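Folylpolyglutamate synthase protein FOLC (Mycobacterium tuberculosis, PDB 2VOS) probably adds L-glutamate to dihydropteroate and to tetrahydrofolate polyglutamates, coupled to cleavage of ATP to ADP and phosphate and requiring magnesium. Local coordinates at residues His68-Asn73 with Ala192-Ile197; Gly179-Thr184 with Ala213-Gly218; Asp351-Pro356 with Val467-Val472. All blocks are in the same frame, centred on the assembly; numbering follows the deposited sequence.

Interaction 1: His68-Asn73 with Ala192-Ile197; sequences HIAGTN and AVITPI. With ADP (adenosine-5'-diphosphate), chain B.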
# COMPACT_ATOMS: atom_id res chain seq x y z
N HIS A 68 10.84 3.63 7.59
CA HIS A 68 9.52 4.06 7.97
C HIS A 68 8.93 4.78 6.77
O HIS A 68 9.52 5.70 6.22
CB HIS A 68 9.60 4.98 9.20
CG HIS A 68 8.30 5.13 9.94
ND1 HIS A 68 8.15 5.99 11.01
CD2 HIS A 68 7.10 4.52 9.78
CE1 HIS A 68 6.91 5.90 11.47
NE2 HIS A 68 6.26 5.01 10.74
N ILE A 69 7.74 4.36 6.33
CA ILE A 69 7.25 4.82 5.05
C ILE A 69 5.87 5.49 5.13
O ILE A 69 4.91 4.88 5.65
CB ILE A 69 7.17 3.60 4.03
CG1 ILE A 69 8.59 2.97 3.84
CG2 ILE A 69 6.55 4.00 2.73
CD1 ILE A 69 8.52 1.46 3.42
N ALA A 70 5.78 6.73 4.62
CA ALA A 70 4.50 7.49 4.59
C ALA A 70 4.29 7.99 3.20
O ALA A 70 5.19 7.87 2.33
CB ALA A 70 4.53 8.63 5.61
N GLY A 71 3.08 8.48 2.91
CA GLY A 71 2.82 9.06 1.60
C GLY A 71 1.41 8.70 1.22
O GLY A 71 0.71 8.07 2.02
N THR A 72 0.98 9.05 0.01
CA THR A 72 -0.38 8.75 -0.39
C THR A 72 -0.48 7.54 -1.27
O THR A 72 -1.40 6.75 -1.11
CB THR A 72 -1.03 9.94 -1.15
OG1 THR A 72 -0.97 11.08 -0.27
CG2 THR A 72 -2.49 9.61 -1.39
N ASN A 73 0.39 7.43 -2.27
CA ASN A 73 0.33 6.26 -3.13
C ASN A 73 1.73 5.57 -3.16
O ASN A 73 2.74 6.23 -3.10
CB ASN A 73 -0.01 6.65 -4.56
CG ASN A 73 -1.49 6.98 -4.76
OD1 ASN A 73 -1.84 8.13 -4.72
ND2 ASN A 73 -2.35 5.95 -5.02
N ALA A 192 13.41 7.65 6.84
CA ALA A 192 11.99 7.96 6.67
C ALA A 192 11.74 8.19 5.18
O ALA A 192 12.44 8.95 4.52
CB ALA A 192 11.63 9.23 7.47
N VAL A 193 10.73 7.54 4.64
CA VAL A 193 10.53 7.58 3.24
C VAL A 193 9.21 8.23 3.01
O VAL A 193 8.20 7.85 3.67
CB VAL A 193 10.47 6.14 2.73
CG1 VAL A 193 10.23 6.07 1.21
CG2 VAL A 193 11.76 5.36 3.13
N ILE A 194 9.16 9.17 2.06
CA ILE A 194 7.88 9.85 1.74
C ILE A 194 7.55 9.63 0.27
O ILE A 194 8.16 10.22 -0.61
CB ILE A 194 7.91 11.39 2.01
CG1 ILE A 194 8.55 11.70 3.37
CG2 ILE A 194 6.42 12.00 1.89
CD1 ILE A 194 7.76 11.23 4.61
N THR A 195 6.59 8.77 -0.01
CA THR A 195 6.14 8.53 -1.34
C THR A 195 5.21 9.67 -1.83
O THR A 195 4.82 10.56 -1.04
CB THR A 195 5.41 7.16 -1.41
OG1 THR A 195 4.08 7.27 -0.89
CG2 THR A 195 6.14 6.05 -0.62
N PRO A 196 4.83 9.63 -3.10
CA PRO A 196 4.04 10.76 -3.63
C PRO A 196 2.80 11.04 -2.84
O PRO A 196 2.05 10.14 -2.52
CB PRO A 196 3.68 10.32 -5.05
CG PRO A 196 4.99 9.44 -5.44
CD PRO A 196 5.10 8.61 -4.14
N ILE A 197 2.56 12.32 -2.60
CA ILE A 197 1.39 12.77 -1.83
C ILE A 197 0.32 13.40 -2.75
O ILE A 197 0.65 14.19 -3.64
CB ILE A 197 1.87 13.75 -0.74
CG1 ILE A 197 2.73 12.98 0.28
CG2 ILE A 197 0.69 14.44 -0.09
CD1 ILE A 197 3.57 13.92 1.18
PB ADP B . -0.46 2.67 -0.51
O1B ADP B . 0.13 1.63 0.41
O2B ADP B . -1.96 2.73 -0.44
O3B ADP B . 0.20 4.02 -0.48
PA ADP B . 0.03 0.78 -2.74
O1A ADP B . -0.85 -0.21 -1.99
O2A ADP B . 1.39 0.46 -3.33
O3A ADP B . -0.05 2.25 -2.02
O5' ADP B . -0.87 1.11 -4.06
C5' ADP B . -2.28 1.34 -4.05
C4' ADP B . -2.65 1.67 -5.52
O4' ADP B . -2.01 2.93 -5.89
C3' ADP B . -2.07 0.71 -6.55
O3' ADP B . -3.03 -0.25 -6.95
C2' ADP B . -1.74 1.48 -7.79
O2' ADP B . -3.01 1.72 -8.49
C1' ADP B . -1.45 2.85 -7.23
N9 ADP B . -0.02 3.20 -7.02
C8 ADP B . 0.99 2.56 -6.34
N7 ADP B . 2.13 3.31 -6.38
C5 ADP B . 1.80 4.49 -6.99
C6 ADP B . 2.49 5.74 -7.34
N6 ADP B . 3.79 5.92 -7.03
N1 ADP B . 1.78 6.65 -8.02
C2 ADP B . 0.49 6.52 -8.42
N3 ADP B . -0.24 5.41 -8.12
C4 ADP B . 0.40 4.40 -7.43
O HOH W 1 -0.22 10.26 -4.85

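Interaction 2: Gly179-Thr184 with Ala213-Gly218; sequences GRWDAT and AGEKAG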
# COMPACT_ATOMS: atom_id res chain seq x y z
N GLY A 179 0.92 10.26 9.64
CA GLY A 179 2.30 9.98 10.03
C GLY A 179 2.57 10.47 11.42
O GLY A 179 2.83 9.68 12.33
N ARG A 180 2.45 11.80 11.60
CA ARG A 180 2.79 12.45 12.85
C ARG A 180 2.09 11.78 14.03
O ARG A 180 2.72 11.61 15.08
CB ARG A 180 2.38 13.92 12.85
CG ARG A 180 3.01 14.69 14.02
CD ARG A 180 2.91 16.23 13.84
NE ARG A 180 3.47 16.72 12.58
CZ ARG A 180 4.77 16.95 12.43
NH1 ARG A 180 5.57 16.70 13.44
NH2 ARG A 180 5.27 17.40 11.26
N TRP A 181 0.81 11.44 13.87
CA TRP A 181 0.03 10.91 15.00
C TRP A 181 -0.37 9.47 14.75
O TRP A 181 -1.28 8.98 15.41
CB TRP A 181 -1.21 11.77 15.31
CG TRP A 181 -0.81 13.22 15.62
CD1 TRP A 181 -0.16 13.69 16.76
CD2 TRP A 181 -0.94 14.34 14.76
NE1 TRP A 181 0.05 15.04 16.66
CE2 TRP A 181 -0.39 15.46 15.43
CE3 TRP A 181 -1.52 14.52 13.51
CZ2 TRP A 181 -0.39 16.72 14.88
CZ3 TRP A 181 -1.50 15.78 12.97
CH2 TRP A 181 -0.95 16.86 13.65
N ASP A 182 0.33 8.79 13.84
CA ASP A 182 0.00 7.39 13.51
C ASP A 182 0.62 6.48 14.60
O ASP A 182 1.69 6.80 15.12
CB ASP A 182 0.64 7.01 12.13
CG ASP A 182 0.26 5.63 11.70
OD1 ASP A 182 -0.96 5.45 11.40
OD2 ASP A 182 1.14 4.72 11.77
N ALA A 183 -0.02 5.35 14.90
CA ALA A 183 0.47 4.44 15.94
C ALA A 183 1.92 3.95 15.68
O ALA A 183 2.63 3.63 16.62
CB ALA A 183 -0.51 3.19 16.10
N THR A 184 2.36 3.93 14.42
CA THR A 184 3.71 3.43 14.12
C THR A 184 4.76 4.46 14.52
O THR A 184 5.95 4.16 14.52
CB THR A 184 3.91 3.16 12.57
OG1 THR A 184 3.63 4.36 11.81
CG2 THR A 184 2.92 2.06 12.08
N ALA A 213 0.84 17.37 3.77
CA ALA A 213 2.31 17.17 3.74
C ALA A 213 2.91 17.22 5.12
O ALA A 213 3.71 16.35 5.48
CB ALA A 213 2.98 18.21 2.88
N GLY A 214 2.52 18.23 5.90
CA GLY A 214 2.98 18.34 7.29
C GLY A 214 2.72 17.14 8.21
O GLY A 214 3.58 16.73 9.00
N GLU A 215 1.51 16.60 8.14
CA GLU A 215 1.21 15.44 8.92
C GLU A 215 2.13 14.24 8.55
O GLU A 215 2.69 13.56 9.44
CB GLU A 215 -0.25 15.02 8.71
CG GLU A 215 -0.68 13.99 9.72
CD GLU A 215 -2.13 13.55 9.54
OE1 GLU A 215 -2.74 13.86 8.49
OE2 GLU A 215 -2.63 12.85 10.44
N LYS A 216 2.27 13.95 7.26
CA LYS A 216 3.13 12.81 6.84
C LYS A 216 4.58 13.04 7.23
O LYS A 216 5.30 12.08 7.50
CB LYS A 216 3.03 12.56 5.35
CG LYS A 216 1.54 12.39 4.95
CD LYS A 216 1.43 12.00 3.48
CE LYS A 216 -0.04 11.99 3.01
NZ LYS A 216 -0.82 10.94 3.76
N ALA A 217 5.02 14.30 7.22
CA ALA A 217 6.38 14.64 7.56
C ALA A 217 6.66 14.32 9.02
O ALA A 217 7.83 14.27 9.42
CB ALA A 217 6.65 16.11 7.30
N GLY A 218 5.61 14.13 9.82
CA GLY A 218 5.83 13.83 11.24
C GLY A 218 6.61 12.53 11.49
O GLY A 218 7.04 12.28 12.61
O HOH W 2 -0.88 11.06 11.52

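Interaction 3: Asp351-Pro356 with Val467-Val472; sequences DAAHNP and VITGSV. With MG (magnesium ion), chain C; ADP (adenosine-5'-diphosphate), chain B.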
# COMPACT_ATOMS: atom_id res chain seq x y z
N ASP A 351 -6.72 -4.49 -9.00
CA ASP A 351 -5.95 -3.33 -8.63
C ASP A 351 -6.62 -2.58 -7.49
O ASP A 351 -7.83 -2.28 -7.55
CB ASP A 351 -5.70 -2.42 -9.83
CG ASP A 351 -4.62 -1.36 -9.50
OD1 ASP A 351 -3.41 -1.63 -9.52
OD2 ASP A 351 -4.96 -0.26 -9.11
N ALA A 352 -5.85 -2.25 -6.46
CA ALA A 352 -6.35 -1.61 -5.26
C ALA A 352 -6.65 -0.09 -5.47
O ALA A 352 -7.05 0.57 -4.49
CB ALA A 352 -5.33 -1.76 -4.12
N ALA A 353 -6.46 0.46 -6.67
CA ALA A 353 -6.64 1.90 -6.87
C ALA A 353 -7.91 2.40 -6.18
O ALA A 353 -8.99 1.87 -6.38
CB ALA A 353 -6.68 2.25 -8.34
N HIS A 354 -7.76 3.45 -5.38
CA HIS A 354 -8.88 3.98 -4.61
C HIS A 354 -8.73 5.51 -4.42
O HIS A 354 -9.30 6.12 -3.47
CB HIS A 354 -9.00 3.29 -3.25
CG HIS A 354 -7.79 3.45 -2.41
ND1 HIS A 354 -6.82 2.48 -2.33
CD2 HIS A 354 -7.37 4.48 -1.65
CE1 HIS A 354 -5.87 2.89 -1.51
NE2 HIS A 354 -6.18 4.09 -1.09
N ASN A 355 -7.98 6.13 -5.34
CA ASN A 355 -7.93 7.59 -5.37
C ASN A 355 -7.58 8.03 -6.81
O ASN A 355 -7.23 7.20 -7.64
CB ASN A 355 -6.93 8.16 -4.33
CG ASN A 355 -5.42 7.90 -4.73
OD1 ASN A 355 -5.15 7.02 -5.51
ND2 ASN A 355 -4.50 8.71 -4.24
N PRO A 356 -7.68 9.33 -7.10
CA PRO A 356 -7.49 9.76 -8.49
C PRO A 356 -6.09 9.46 -9.00
O PRO A 356 -5.97 8.93 -10.09
CB PRO A 356 -7.73 11.27 -8.45
CG PRO A 356 -8.80 11.39 -7.36
CD PRO A 356 -8.31 10.38 -6.28
N VAL A 467 -11.14 -5.44 -15.38
CA VAL A 467 -10.27 -4.82 -14.40
C VAL A 467 -11.10 -4.54 -13.16
O VAL A 467 -12.11 -3.80 -13.18
CB VAL A 467 -9.71 -3.51 -14.93
CG1 VAL A 467 -8.83 -2.88 -13.85
CG2 VAL A 467 -8.92 -3.78 -16.21
N ILE A 468 -10.73 -5.24 -12.08
CA ILE A 468 -11.50 -5.17 -10.85
C ILE A 468 -10.75 -4.20 -9.91
O ILE A 468 -9.61 -4.48 -9.49
CB ILE A 468 -11.56 -6.59 -10.21
CG1 ILE A 468 -12.14 -7.57 -11.25
CG2 ILE A 468 -12.26 -6.59 -8.80
CD1 ILE A 468 -11.90 -9.06 -10.92
N THR A 469 -11.41 -3.10 -9.52
CA THR A 469 -10.66 -2.05 -8.83
C THR A 469 -11.60 -1.16 -7.99
O THR A 469 -12.83 -1.43 -7.88
CB THR A 469 -9.87 -1.22 -9.89
OG1 THR A 469 -8.97 -0.33 -9.25
CG2 THR A 469 -10.85 -0.34 -10.80
N GLY A 470 -11.03 -0.12 -7.37
CA GLY A 470 -11.88 0.90 -6.72
C GLY A 470 -11.61 0.97 -5.23
O GLY A 470 -11.88 2.01 -4.57
N SER A 471 -11.04 -0.12 -4.69
CA SER A 471 -10.78 -0.23 -3.28
C SER A 471 -9.80 -1.37 -3.03
O SER A 471 -9.73 -2.34 -3.80
CB SER A 471 -12.11 -0.48 -2.56
OG SER A 471 -11.94 -0.76 -1.20
N VAL A 472 -9.06 -1.28 -1.94
CA VAL A 472 -8.31 -2.43 -1.44
C VAL A 472 -9.21 -3.64 -1.20
O VAL A 472 -8.87 -4.79 -1.53
CB VAL A 472 -7.59 -2.07 -0.09
CG1 VAL A 472 -6.85 -3.29 0.43
CG2 VAL A 472 -6.61 -0.93 -0.36
MG MG C . -4.94 5.13 0.17
PB ADP B . -0.46 2.67 -0.51
O1B ADP B . 0.13 1.63 0.41
O2B ADP B . -1.96 2.73 -0.44
O3B ADP B . 0.20 4.02 -0.48
PA ADP B . 0.03 0.78 -2.74
O1A ADP B . -0.85 -0.21 -1.99
O2A ADP B . 1.39 0.46 -3.33
O3A ADP B . -0.05 2.25 -2.02
O5' ADP B . -0.87 1.11 -4.06
C5' ADP B . -2.28 1.34 -4.05
C4' ADP B . -2.65 1.67 -5.52
O4' ADP B . -2.01 2.93 -5.89
C3' ADP B . -2.07 0.71 -6.55
O3' ADP B . -3.03 -0.25 -6.95
C2' ADP B . -1.74 1.48 -7.79
O2' ADP B . -3.01 1.72 -8.49
C1' ADP B . -1.45 2.85 -7.23
N9 ADP B . -0.02 3.20 -7.02
C8 ADP B . 0.99 2.56 -6.34
N7 ADP B . 2.13 3.31 -6.38
C5 ADP B . 1.80 4.49 -6.99
C6 ADP B . 2.49 5.74 -7.34
N6 ADP B . 3.79 5.92 -7.03
N1 ADP B . 1.78 6.65 -8.02
C2 ADP B . 0.49 6.52 -8.42
N3 ADP B . -0.24 5.41 -8.12
C4 ADP B . 0.40 4.40 -7.43
O HOH W 3 -6.10 4.83 1.67
O HOH W 4 -3.35 4.87 -1.54

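Interaction 1: His68-Asn73 with Ala192-Ile197
Ile69 lies alongside Val193, its CG1 3.8 Å from Val193 CB, both side chains pointing the same way from adjacent parallel strands. These strands, 66-70 and 191-194, belong to the central sheet, and the first runs into the P-loop, Gly71 to Ser77 (GTNGKTS), of the Mur ligase-type ATP-binding domain. Over residues 68-70 and 192-194 the two strand directions differ by only 20°. Three backbone bonds fix the register: Val193 N to His68 O, Ala70 N to Val193 O and Thr195 N to Ala70 O. Past the strands, Pro196 O takes over, gripped by Thr72 N at 3.0 Å and by Asn73 N at 3.2 Å. With chi1 at 79°, Thr195 OG1 sits between its own backbone N and carbonyl carbon and turns to the P-loop. There it donates to Asn73 O at 2.8 Å, from well above that carbonyl's plane, and lies only 3.3 Å from Gly71 CA, evidence of tight packing. Asn73 carries the contact to the nucleotide: its CB is 3.7 Å from C4 of the ADP adenine, and its OD1 is held by Asn355 ND2 and a water. That grip fixes the amide's rotation, and Asn73 ND2 donates to ADP O4' at 3.2 Å.

Interaction 2: Gly179-Thr184 with Ala213-Gly218
Arg180 starts its path along the end of helix 209-217 with CB 3.4 Å from Glu215 O, beside the Gly218 backbone, where the glycine leaves room that a CB would take up. CG, anti to the backbone N (chi1 -167°), passes Gly218 CA on its way outward; the same carbon also lies 3.8 Å above the plane of the Trp181 ring, over its centre. The chain bends at chi3, -55°, which folds the head back across the helix end. NE then comes near Gly214 O, and CZ lies 3.5 Å from Gly218 CA, which covers one guanidinium face over its centre. At the tip, NH2 donates to Gly214 O at 2.9 Å, with the carbonyl oxygen somewhat tilted from the guanidinium plane, and it also forms a salt bridge with Glu248.

The Arg180 backbone repeats the link, N donating to Glu215 O at 2.8 Å. Gly218 N reaches that oxygen from the opposite face of its carbonyl plane, giving it two donors. The Glu215 carboxylate stands at the edge of the Trp181 indole, OE2 3.7 Å from CE3, the two planes 51° apart. One water ties these parts together: it accepts from Gly179 N and Trp181 N and donates to Glu215 OE2 at 2.7 Å, bracing the type I turn of Gly179 to Asp182 against the helix. Beyond the turn, Asp182 OD2 accepts from Thr184 N in an Asx turn.

The contact thus packs the loop that follows strand 170-174 onto the C-terminal part of helix 209-217. Helix 239-251, which supplies Glu248, touches Ala213 and Ala217 of that helix, while Asp182 and Ala183 rest on helix 151-165.

Interaction 3: Asp351-Pro356 with Val467-Val472
Asp351 extends the pairing of strands 347-350 and 464-469, its N donating to Ile468 O at 2.9 Å. Its carbonyl turns to Thr469, whose OG1, anti to the backbone N (chi1 -171°), donates to Asp351 O at 2.8 Å from about 50° above the carbonyl plane. The Asp351 carboxylate reaches the nucleotide ribose: OD2 accepts from ADP O2' at 2.8 Å, and the ADP O3' hydroxyl lies within weak hydrogen-bonding reach of the same carboxylate. Two backbone donors help fix this group: Leu339 N bonds to OD1, and Ala353 N meets OD2 from above the carboxylate plane, making an Asx turn. Ala352 follows with CB 4.1 Å from Val472 CG2, an apolar touch beside the ribose. These residues open the Asp-Ala-Ala-His-Asn-Pro sequence of the C-terminal Mur ligase domain, Rossmann-like in fold, on the loop from strand 347-350 into helix 356-368. Ala353 sets CB against Thr469 OG1, and its O accepts a weak, bent bond from Gly470 N. His354 has CB 3.4 Å from Gly470 O, while its ring lies alongside Val472. The ring rotation is fixed at both nitrogens: ND1 donates to Ala352 O at 2.9 Å, leaving NE2 to bind magnesium at 2.0 Å, a site that Asp200 and two waters share. One of those waters donates to ADP O2B, coupling the metal to the beta-phosphate. Asn355 then caps helix 356-368, OD1 accepting from Gly358 N, and its ND2 also donates to Ile199 O.

Overall arrangement
Along the chain, interactions 1 and 2 interleave, strand 191-194 and helix 209-217 following one another, and interaction 3 comes after both. Interactions 1 and 2, with centres about 10 Å apart, touch directly in the ATP-binding domain: His68 NE2 meets Thr184 OG1 across them, and Lys216 packs on Thr72 and Ile197. Interaction 3 belongs to the six-stranded mixed sheet of the glutamate ligase domain, its centre about 19 Å from that of interaction 1 and about 24 Å from that of interaction 2. It is joined to interaction 1 by Asn355 and by ADP, which both contact. The nucleotide, with magnesium held by Asp200 and His354, therefore lies between the two domains, while interaction 2 packs farther from it.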